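Long-range contacts in ancestral D-type dye decolorizing peroxidase (Geotrichum candidum, PDB 7ANV), which probably uses its haem iron and hydrogen peroxide to oxidise dyes and related aromatic compounds, as other dye-decolorizing peroxidases do: residues I94-F104 against A238-F248; Q108-P118 against F127-F135. All coordinates share one frame; numbering follows the deposited sequence.

Contact 1 of 2, residues I94-F104 against A238-F248; sequences INDDNLGDTAF and ARPSWAKDGSF
W242 presents one face of its indole to I94 and its benzo edge to L99. The methyl CG2 of I94 lies over the six-membered ring in a CH-pi contact, 3.9 Å from its centroid and offset toward the rim, while the ring of P240 covers the opposite face. With CG anti to the backbone N (chi1 -171°), L99 spreads its methyls between different neighbours: CD2 reaches W242 CH2 at 3.4 Å, and CD1 meets CB of A243. F104 and F248 form an offset edge-to-face pair, the edge of F248 turned to the face of F104, the centroids 5.2 Å apart and the planes at 62°. F248 lies at the start of strand 247-256 of a four-stranded antiparallel sheet in this ferredoxin-like alpha+beta fold, and F475 of the adjoining strand 466-476 also touches L99, F104 and W242. No hydrogen bond crosses between the segments. R239 is bent at chi2 (-69°), which brings NH1 toward G100 N, 3.1 Å away, but both are donors; its NE instead forms a salt bridge with D232. N95 OD1 accepts from D97 N at 2.8 Å, forming an Asx turn, while the backbone O of N95 lies at the indole edge, 3.5 Å from W242 CZ2.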
loop_
_atom_site.group_PDB
_atom_site.type_symbol
_atom_site.label_atom_id
_atom_site.label_comp_id
_atom_site.label_asym_id
_atom_site.label_seq_id
_atom_site.Cartn_x
_atom_site.Cartn_y
_atom_site.Cartn_z
ATOM N N ILE A 94 -7.101 3.978 -26.825
ATOM C CA ILE A 94 -5.681 3.544 -26.699
ATOM C C ILE A 94 -5.684 2.027 -26.565
ATOM O O ILE A 94 -6.259 1.512 -25.604
ATOM C CB ILE A 94 -4.979 4.280 -25.552
ATOM C CG1 ILE A 94 -4.901 5.777 -25.862
ATOM C CG2 ILE A 94 -3.608 3.683 -25.308
ATOM C CD1 ILE A 94 -4.571 6.645 -24.683
ATOM N N ASN A 95 -5.111 1.333 -27.541
ATOM C CA ASN A 95 -5.118 -0.144 -27.586
ATOM C C ASN A 95 -4.171 -0.662 -26.496
ATOM O O ASN A 95 -2.956 -0.499 -26.628
ATOM C CB ASN A 95 -4.727 -0.630 -28.978
ATOM C CG ASN A 95 -4.729 -2.131 -29.086
ATOM O OD1 ASN A 95 -4.595 -2.831 -28.090
ATOM N ND2 ASN A 95 -4.785 -2.623 -30.306
ATOM N N ASP A 96 -4.694 -1.313 -25.467
ATOM C CA ASP A 96 -3.812 -1.783 -24.371
ATOM C C ASP A 96 -3.749 -3.314 -24.399
ATOM O O ASP A 96 -3.655 -3.918 -23.340
ATOM C CB ASP A 96 -4.253 -1.178 -23.041
ATOM C CG ASP A 96 -5.621 -1.625 -22.584
ATOM O OD1 ASP A 96 -6.431 -2.068 -23.452
ATOM O OD2 ASP A 96 -5.877 -1.512 -21.383
ATOM N N ASP A 97 -3.800 -3.915 -25.582
ATOM C CA ASP A 97 -3.756 -5.396 -25.749
ATOM C C ASP A 97 -2.507 -5.998 -25.092
ATOM O O ASP A 97 -2.653 -7.132 -24.591
ATOM C CB ASP A 97 -3.886 -5.787 -27.220
ATOM C CG ASP A 97 -5.309 -5.629 -27.726
ATOM O OD1 ASP A 97 -6.235 -5.624 -26.884
ATOM O OD2 ASP A 97 -5.481 -5.480 -28.953
ATOM N N ASN A 98 -1.367 -5.283 -25.055
ATOM C CA ASN A 98 -0.059 -5.735 -24.488
ATOM C C ASN A 98 0.262 -5.034 -23.156
ATOM O O ASN A 98 1.380 -5.232 -22.597
ATOM C CB ASN A 98 1.085 -5.456 -25.455
ATOM C CG ASN A 98 0.877 -6.095 -26.817
ATOM O OD1 ASN A 98 -0.086 -6.832 -27.032
ATOM N ND2 ASN A 98 1.779 -5.809 -27.745
ATOM N N LEU A 99 -0.653 -4.242 -22.629
ATOM C CA LEU A 99 -0.405 -3.582 -21.327
ATOM C C LEU A 99 -0.801 -4.492 -20.153
ATOM O O LEU A 99 -1.994 -4.890 -20.018
ATOM C CB LEU A 99 -1.135 -2.253 -21.219
ATOM C CG LEU A 99 -0.718 -1.466 -19.985
ATOM C CD1 LEU A 99 0.778 -1.140 -20.056
ATOM C CD2 LEU A 99 -1.534 -0.206 -19.825
ATOM N N GLY A 100 0.162 -4.734 -19.270
ATOM C CA GLY A 100 -0.046 -5.578 -18.089
ATOM C C GLY A 100 -0.600 -6.910 -18.523
ATOM O O GLY A 100 -0.078 -7.500 -19.499
ATOM N N ASP A 101 -1.499 -7.446 -17.710
ATOM C CA ASP A 101 -2.024 -8.823 -17.934
ATOM C C ASP A 101 -3.449 -8.753 -17.430
ATOM O O ASP A 101 -3.976 -7.572 -17.379
ATOM C CB ASP A 101 -1.125 -9.942 -17.357
ATOM C CG ASP A 101 -1.326 -11.300 -18.008
ATOM O OD1 ASP A 101 -2.452 -11.534 -18.519
ATOM O OD2 ASP A 101 -0.350 -12.128 -18.042
ATOM N N THR A 102 -4.049 -9.918 -17.210
ATOM C CA THR A 102 -5.494 -10.041 -16.942
ATOM C C THR A 102 -5.802 -9.023 -15.849
ATOM O O THR A 102 -6.859 -8.432 -15.935
ATOM C CB THR A 102 -5.902 -11.498 -16.674
ATOM O OG1 THR A 102 -5.567 -12.138 -17.908
ATOM C CG2 THR A 102 -7.377 -11.681 -16.363
ATOM N N ALA A 103 -4.925 -8.786 -14.855
ATOM C CA ALA A 103 -5.411 -8.053 -13.664
ATOM C C ALA A 103 -5.843 -6.637 -14.069
ATOM O O ALA A 103 -6.936 -6.217 -13.708
ATOM C CB ALA A 103 -4.413 -8.011 -12.544
ATOM N N PHE A 104 -4.970 -5.879 -14.712
ATOM C CA PHE A 104 -5.269 -4.489 -15.087
ATOM C C PHE A 104 -6.468 -4.482 -16.044
ATOM O O PHE A 104 -7.387 -3.655 -15.912
ATOM C CB PHE A 104 -4.054 -3.850 -15.747
ATOM C CG PHE A 104 -4.322 -2.486 -16.325
ATOM C CD1 PHE A 104 -4.420 -1.350 -15.531
ATOM C CD2 PHE A 104 -4.459 -2.342 -17.693
ATOM C CE1 PHE A 104 -4.646 -0.111 -16.075
ATOM C CE2 PHE A 104 -4.672 -1.091 -18.247
ATOM C CZ PHE A 104 -4.782 0.030 -17.441
ATOM N N ALA A 238 6.678 -8.333 -25.312
ATOM C CA ALA A 238 6.232 -7.096 -25.995
ATOM C C ALA A 238 5.631 -6.153 -24.940
ATOM O O ALA A 238 5.114 -6.658 -23.913
ATOM C CB ALA A 238 5.224 -7.427 -27.064
ATOM N N ARG A 239 5.836 -4.846 -25.104
ATOM C CA ARG A 239 5.119 -3.785 -24.343
ATOM C C ARG A 239 4.773 -2.731 -25.386
ATOM O O ARG A 239 5.503 -2.564 -26.346
ATOM C CB ARG A 239 5.971 -3.204 -23.205
ATOM C CG ARG A 239 6.234 -4.128 -22.007
ATOM C CD ARG A 239 5.052 -4.476 -21.083
ATOM N NE ARG A 239 5.393 -4.872 -19.686
ATOM C CZ ARG A 239 4.480 -5.000 -18.686
ATOM N NH1 ARG A 239 3.195 -4.798 -18.954
ATOM N NH2 ARG A 239 4.834 -5.287 -17.428
ATOM N N PRO A 240 3.707 -1.930 -25.223
ATOM C CA PRO A 240 3.544 -0.763 -26.091
ATOM C C PRO A 240 4.654 0.227 -25.708
ATOM O O PRO A 240 5.046 0.308 -24.526
ATOM C CB PRO A 240 2.125 -0.266 -25.826
ATOM C CG PRO A 240 1.599 -1.084 -24.636
ATOM C CD PRO A 240 2.685 -2.033 -24.175
ATOM N N SER A 241 5.114 1.014 -26.671
ATOM C CA SER A 241 6.188 2.010 -26.431
ATOM C C SER A 241 5.664 3.026 -25.406
ATOM O O SER A 241 6.486 3.463 -24.586
ATOM C CB SER A 241 6.625 2.683 -27.705
ATOM O OG SER A 241 5.506 3.263 -28.343
ATOM N N TRP A 242 4.363 3.305 -25.413
ATOM C CA TRP A 242 3.744 4.313 -24.502
ATOM C C TRP A 242 3.733 3.794 -23.048
ATOM O O TRP A 242 3.332 4.580 -22.143
ATOM C CB TRP A 242 2.345 4.766 -24.934
ATOM C CG TRP A 242 1.328 3.693 -25.137
ATOM C CD1 TRP A 242 0.946 3.201 -26.351
ATOM C CD2 TRP A 242 0.486 3.049 -24.160
ATOM N NE1 TRP A 242 0.003 2.224 -26.187
ATOM C CE2 TRP A 242 -0.314 2.127 -24.859
ATOM C CE3 TRP A 242 0.360 3.125 -22.765
ATOM C CZ2 TRP A 242 -1.214 1.271 -24.230
ATOM C CZ3 TRP A 242 -0.538 2.286 -22.141
ATOM C CH2 TRP A 242 -1.335 1.390 -22.865
ATOM N N ALA A 243 4.075 2.538 -22.797
ATOM C CA ALA A 243 4.038 1.987 -21.412
ATOM C C ALA A 243 5.410 2.101 -20.762
ATOM O O ALA A 243 5.493 2.020 -19.522
ATOM C CB ALA A 243 3.530 0.570 -21.407
ATOM N N LYS A 244 6.470 2.326 -21.519
ATOM C CA LYS A 244 7.809 2.454 -20.915
ATOM C C LYS A 244 7.826 3.569 -19.874
ATOM O O LYS A 244 7.316 4.673 -20.149
ATOM C CB LYS A 244 8.927 2.720 -21.933
ATOM C CG LYS A 244 10.312 2.748 -21.310
ATOM C CD LYS A 244 11.365 2.367 -22.323
ATOM C CE LYS A 244 12.747 2.191 -21.727
ATOM N NZ LYS A 244 13.759 2.276 -22.810
ATOM N N ASP A 245 8.384 3.241 -18.715
ATOM C CA ASP A 245 8.650 4.175 -17.599
ATOM C C ASP A 245 7.334 4.554 -16.918
ATOM O O ASP A 245 7.359 5.483 -16.161
ATOM C CB ASP A 245 9.485 5.389 -18.032
ATOM C CG ASP A 245 10.994 5.116 -18.090
ATOM O OD1 ASP A 245 11.444 4.089 -17.533
ATOM O OD2 ASP A 245 11.684 5.938 -18.693
ATOM N N GLY A 246 6.244 3.846 -17.218
ATOM C CA GLY A 246 5.018 3.906 -16.417
ATOM C C GLY A 246 5.042 2.825 -15.354
ATOM O O GLY A 246 5.917 1.944 -15.358
ATOM N N SER A 247 4.093 2.883 -14.451
ATOM C CA SER A 247 3.964 1.887 -13.368
ATOM C C SER A 247 2.467 1.672 -13.128
ATOM O O SER A 247 1.643 2.655 -13.271
ATOM C CB SER A 247 4.690 2.316 -12.134
ATOM O OG SER A 247 4.702 1.277 -11.165
ATOM N N PHE A 248 2.090 0.464 -12.699
ATOM C CA PHE A 248 0.694 0.177 -12.299
ATOM C C PHE A 248 0.474 0.631 -10.854
ATOM O O PHE A 248 1.279 0.298 -9.952
ATOM C CB PHE A 248 0.370 -1.302 -12.481
ATOM C CG PHE A 248 0.381 -1.702 -13.923
ATOM C CD1 PHE A 248 -0.764 -1.527 -14.677
ATOM C CD2 PHE A 248 1.510 -2.262 -14.505
ATOM C CE1 PHE A 248 -0.770 -1.842 -16.034
ATOM C CE2 PHE A 248 1.492 -2.588 -15.853
ATOM C CZ PHE A 248 0.345 -2.426 -16.595
#

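Contact 2 of 2, residues Q108-P118 against F127-F135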
loop_
_atom_site.group_PDB
_atom_site.type_symbol
_atom_site.label_atom_id
_atom_site.label_comp_id
_atom_site.label_asym_id
_atom_site.label_seq_id
_atom_site.Cartn_x
_atom_site.Cartn_y
_atom_site.Cartn_z
ATOM N N GLN A 108 -10.341 -4.132 -10.825
ATOM C CA GLN A 108 -10.293 -4.697 -9.451
ATOM C C GLN A 108 -11.627 -5.329 -9.033
ATOM O O GLN A 108 -11.613 -6.287 -8.222
ATOM C CB GLN A 108 -9.893 -3.621 -8.454
ATOM C CG GLN A 108 -9.444 -4.209 -7.118
ATOM C CD GLN A 108 -9.126 -3.132 -6.113
ATOM O OE1 GLN A 108 -9.844 -2.892 -5.140
ATOM N NE2 GLN A 108 -8.055 -2.416 -6.384
ATOM N N LEU A 109 -12.776 -4.815 -9.507
ATOM C CA LEU A 109 -14.077 -5.362 -9.076
ATOM C C LEU A 109 -14.119 -6.850 -9.397
ATOM O O LEU A 109 -14.530 -7.610 -8.514
ATOM C CB LEU A 109 -15.223 -4.599 -9.748
ATOM C CG LEU A 109 -16.636 -5.106 -9.448
ATOM C CD1 LEU A 109 -16.919 -5.138 -7.974
ATOM C CD2 LEU A 109 -17.667 -4.216 -10.100
ATOM N N ALA A 110 -13.660 -7.240 -10.588
ATOM C CA ALA A 110 -13.598 -8.636 -11.046
ATOM C C ALA A 110 -12.686 -9.478 -10.124
ATOM O O ALA A 110 -12.826 -10.721 -10.084
ATOM C CB ALA A 110 -13.116 -8.645 -12.478
ATOM N N ASP A 111 -11.719 -8.853 -9.463
ATOM C CA ASP A 111 -10.719 -9.561 -8.626
ATOM C C ASP A 111 -11.180 -9.601 -7.162
ATOM O O ASP A 111 -10.569 -10.342 -6.348
ATOM C CB ASP A 111 -9.377 -8.836 -8.712
ATOM C CG ASP A 111 -8.156 -9.643 -8.317
ATOM O OD1 ASP A 111 -8.161 -10.910 -8.470
ATOM O OD2 ASP A 111 -7.195 -9.004 -7.921
ATOM N N ALA A 112 -12.212 -8.859 -6.787
ATOM C CA ALA A 112 -12.596 -8.733 -5.355
ATOM C C ALA A 112 -12.804 -10.100 -4.687
ATOM O O ALA A 112 -12.399 -10.270 -3.526
ATOM C CB ALA A 112 -13.822 -7.880 -5.212
ATOM N N GLN A 113 -13.492 -11.028 -5.351
ATOM C CA GLN A 113 -13.816 -12.327 -4.720
ATOM C C GLN A 113 -12.501 -13.024 -4.345
ATOM O O GLN A 113 -12.360 -13.464 -3.219
ATOM C CB GLN A 113 -14.681 -13.204 -5.629
ATOM C CG GLN A 113 -15.070 -14.526 -4.971
ATOM C CD GLN A 113 -16.237 -15.215 -5.646
ATOM O OE1 GLN A 113 -16.473 -15.058 -6.837
ATOM N NE2 GLN A 113 -17.002 -15.947 -4.868
ATOM N N ASN A 114 -11.548 -13.078 -5.268
ATOM C CA ASN A 114 -10.277 -13.819 -5.091
ATOM C C ASN A 114 -9.384 -13.070 -4.100
ATOM O O ASN A 114 -8.615 -13.733 -3.390
ATOM C CB ASN A 114 -9.624 -14.090 -6.444
ATOM C CG ASN A 114 -10.156 -15.336 -7.125
ATOM O OD1 ASN A 114 -10.707 -16.224 -6.485
ATOM N ND2 ASN A 114 -10.022 -15.406 -8.435
ATOM N N LEU A 115 -9.489 -11.744 -4.013
ATOM C CA LEU A 115 -8.745 -10.964 -3.004
ATOM C C LEU A 115 -9.280 -11.336 -1.620
ATOM O O LEU A 115 -8.591 -11.027 -0.645
ATOM C CB LEU A 115 -8.882 -9.463 -3.247
ATOM C CG LEU A 115 -8.181 -8.926 -4.485
ATOM C CD1 LEU A 115 -8.648 -7.491 -4.771
ATOM C CD2 LEU A 115 -6.677 -9.003 -4.311
ATOM N N GLY A 116 -10.501 -11.880 -1.567
ATOM C CA GLY A 116 -11.169 -12.298 -0.312
ATOM C C GLY A 116 -12.067 -11.220 0.271
ATOM O O GLY A 116 -12.536 -11.375 1.432
ATOM N N ASP A 117 -12.405 -10.203 -0.505
ATOM C CA ASP A 117 -13.228 -9.084 0.022
ATOM C C ASP A 117 -14.585 -9.629 0.445
ATOM O O ASP A 117 -15.144 -10.535 -0.184
ATOM C CB ASP A 117 -13.426 -7.946 -0.987
ATOM C CG ASP A 117 -12.171 -7.162 -1.297
ATOM O OD1 ASP A 117 -11.081 -7.534 -0.778
ATOM O OD2 ASP A 117 -12.263 -6.226 -2.104
ATOM N N PRO A 118 -15.144 -9.090 1.536
ATOM C CA PRO A 118 -16.484 -9.468 1.950
ATOM C C PRO A 118 -17.471 -9.187 0.808
ATOM O O PRO A 118 -17.344 -8.190 0.070
ATOM C CB PRO A 118 -16.780 -8.625 3.204
ATOM C CG PRO A 118 -15.463 -8.062 3.634
ATOM C CD PRO A 118 -14.551 -8.063 2.409
ATOM N N PHE A 127 -21.583 -12.956 -7.390
ATOM C CA PHE A 127 -20.737 -12.291 -6.349
ATOM C C PHE A 127 -20.569 -10.786 -6.612
ATOM O O PHE A 127 -19.944 -10.381 -7.630
ATOM C CB PHE A 127 -19.349 -12.932 -6.196
ATOM C CG PHE A 127 -18.505 -12.270 -5.126
ATOM C CD1 PHE A 127 -17.766 -11.128 -5.399
ATOM C CD2 PHE A 127 -18.484 -12.765 -3.826
ATOM C CE1 PHE A 127 -17.015 -10.502 -4.406
ATOM C CE2 PHE A 127 -17.760 -12.128 -2.830
ATOM C CZ PHE A 127 -17.021 -10.997 -3.122
ATOM N N VAL A 128 -20.987 -9.980 -5.632
ATOM C CA VAL A 128 -20.784 -8.504 -5.598
ATOM C C VAL A 128 -20.134 -8.157 -4.265
ATOM O O VAL A 128 -20.638 -8.542 -3.216
ATOM C CB VAL A 128 -22.104 -7.746 -5.776
ATOM C CG1 VAL A 128 -21.850 -6.266 -5.993
ATOM C CG2 VAL A 128 -22.924 -8.326 -6.915
ATOM N N PRO A 129 -18.978 -7.472 -4.265
ATOM C CA PRO A 129 -18.291 -7.159 -3.016
ATOM C C PRO A 129 -19.044 -6.073 -2.263
ATOM O O PRO A 129 -19.721 -5.290 -2.927
ATOM C CB PRO A 129 -16.938 -6.642 -3.473
ATOM C CG PRO A 129 -17.221 -6.036 -4.829
ATOM C CD PRO A 129 -18.247 -6.974 -5.437
ATOM N N ASP A 130 -18.851 -5.991 -0.949
ATOM C CA ASP A 130 -19.504 -4.957 -0.101
ATOM C C ASP A 130 -18.723 -3.638 -0.205
ATOM O O ASP A 130 -18.340 -3.069 0.846
ATOM C CB ASP A 130 -19.609 -5.406 1.358
ATOM C CG ASP A 130 -20.480 -6.626 1.564
ATOM O OD1 ASP A 130 -21.336 -6.907 0.684
ATOM O OD2 ASP A 130 -20.285 -7.296 2.601
ATOM N N TRP A 131 -18.521 -3.142 -1.424
ATOM C CA TRP A 131 -17.735 -1.908 -1.699
ATOM C C TRP A 131 -18.590 -0.644 -1.557
ATOM O O TRP A 131 -19.853 -0.759 -1.603
ATOM C CB TRP A 131 -17.174 -2.007 -3.105
ATOM C CG TRP A 131 -15.966 -2.872 -3.220
ATOM C CD1 TRP A 131 -15.413 -3.680 -2.263
ATOM C CD2 TRP A 131 -15.136 -2.996 -4.384
ATOM N NE1 TRP A 131 -14.328 -4.328 -2.773
ATOM C CE2 TRP A 131 -14.117 -3.909 -4.054
ATOM C CE3 TRP A 131 -15.149 -2.423 -5.656
ATOM C CZ2 TRP A 131 -13.110 -4.233 -4.956
ATOM C CZ3 TRP A 131 -14.164 -2.752 -6.552
ATOM C CH2 TRP A 131 -13.167 -3.654 -6.201
ATOM N N ASP A 132 -17.953 0.529 -1.447
ATOM C CA ASP A 132 -18.665 1.826 -1.587
ATOM C C ASP A 132 -19.252 1.841 -2.999
ATOM O O ASP A 132 -18.602 1.373 -3.940
ATOM C CB ASP A 132 -17.775 3.052 -1.331
ATOM C CG ASP A 132 -17.226 3.149 0.091
ATOM O OD1 ASP A 132 -17.820 2.512 0.989
ATOM O OD2 ASP A 132 -16.245 3.885 0.295
ATOM N N PRO A 133 -20.465 2.406 -3.178
ATOM C CA PRO A 133 -21.130 2.462 -4.484
ATOM C C PRO A 133 -20.251 2.953 -5.647
ATOM O O PRO A 133 -20.302 2.365 -6.691
ATOM C CB PRO A 133 -22.289 3.441 -4.253
ATOM C CG PRO A 133 -22.609 3.279 -2.785
ATOM C CD PRO A 133 -21.281 2.994 -2.109
ATOM N N ALA A 134 -19.424 3.984 -5.432
ATOM C CA ALA A 134 -18.617 4.624 -6.496
ATOM C C ALA A 134 -17.656 3.604 -7.110
ATOM O O ALA A 134 -17.427 3.667 -8.303
ATOM C CB ALA A 134 -17.894 5.840 -5.952
ATOM N N PHE A 135 -17.130 2.662 -6.320
ATOM C CA PHE A 135 -16.129 1.670 -6.780
ATOM C C PHE A 135 -16.807 0.448 -7.420
ATOM O O PHE A 135 -16.177 -0.321 -8.196
ATOM C CB PHE A 135 -15.273 1.272 -5.583
ATOM C CG PHE A 135 -14.252 2.311 -5.209
ATOM C CD1 PHE A 135 -13.326 2.723 -6.148
ATOM C CD2 PHE A 135 -14.200 2.851 -3.939
ATOM C CE1 PHE A 135 -12.356 3.651 -5.817
ATOM C CE2 PHE A 135 -13.231 3.787 -3.614
ATOM C CZ PHE A 135 -12.310 4.173 -4.552
#
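A helix C-terminus closed by a Schellman motif opens this contact: helix 108-115 ends at G116, whose positive phi turns the chain so that D117 and P118 meet the loop 127-132. Two hydrogen bonds join the segments there. The indole NE1 of W131 gives its proton to D117 OD2 at 2.9 Å; the acceptor lies in the indole plane, whereas the nitrogen approaches the carboxylate on its anti side, 20° out of plane. The other oxygen, D117 OD1, is engaged by R252 and Q436, so both ends of the carboxylate are held, and the positive arginine would probably favour its ionised form. The second bond, from D130 N to P118 O, is also 2.9 Å long, with the donor tilted from the carbonyl plane.

Apolar contacts fill in around this polar pair. L109 CD1 lies over one face of the W131 indole, a face also met by P129 CG, and the two carbons are pressed together at 3.3 Å. A112 CB fits among W131, P129 and F127. Q113, extended with CG anti to the backbone N (chi1 -178°), runs over the face of F127: its CB sits above the ring centre, 3.8 Å from the centroid, and its amide is stacked nearly parallel, with planes 18° apart.

Around the contact, L115 packs on helix 405-413, D117 and P118 rest on P468 of strand 466-476, and helix 133-137, which follows W131, lies with A134 and F135 against strand 174-183.

How the contacts relate
Both contacts are partly buried, contact 2 closer to the chain's centre (about 17 Å between centres) than contact 1 (about 21 Å), and their own centres are about 23 Å apart. Their first segments adjoin in sequence, carrying consecutive helices 102-106 and 108-115, and strand 466-476 borders both. Contact 1 joins segments distant in sequence and brings the loop before helix 102-106 to the start of strand 247-256; contact 2 joins near neighbours. Contact 1 relies on hydrophobic and aromatic packing, whereas contact 2 adds hydrogen bonds at a helix end. Contact 2 also approaches the haem more closely, about 9 Å from the D117 side chain against about 13 Å from that of F248.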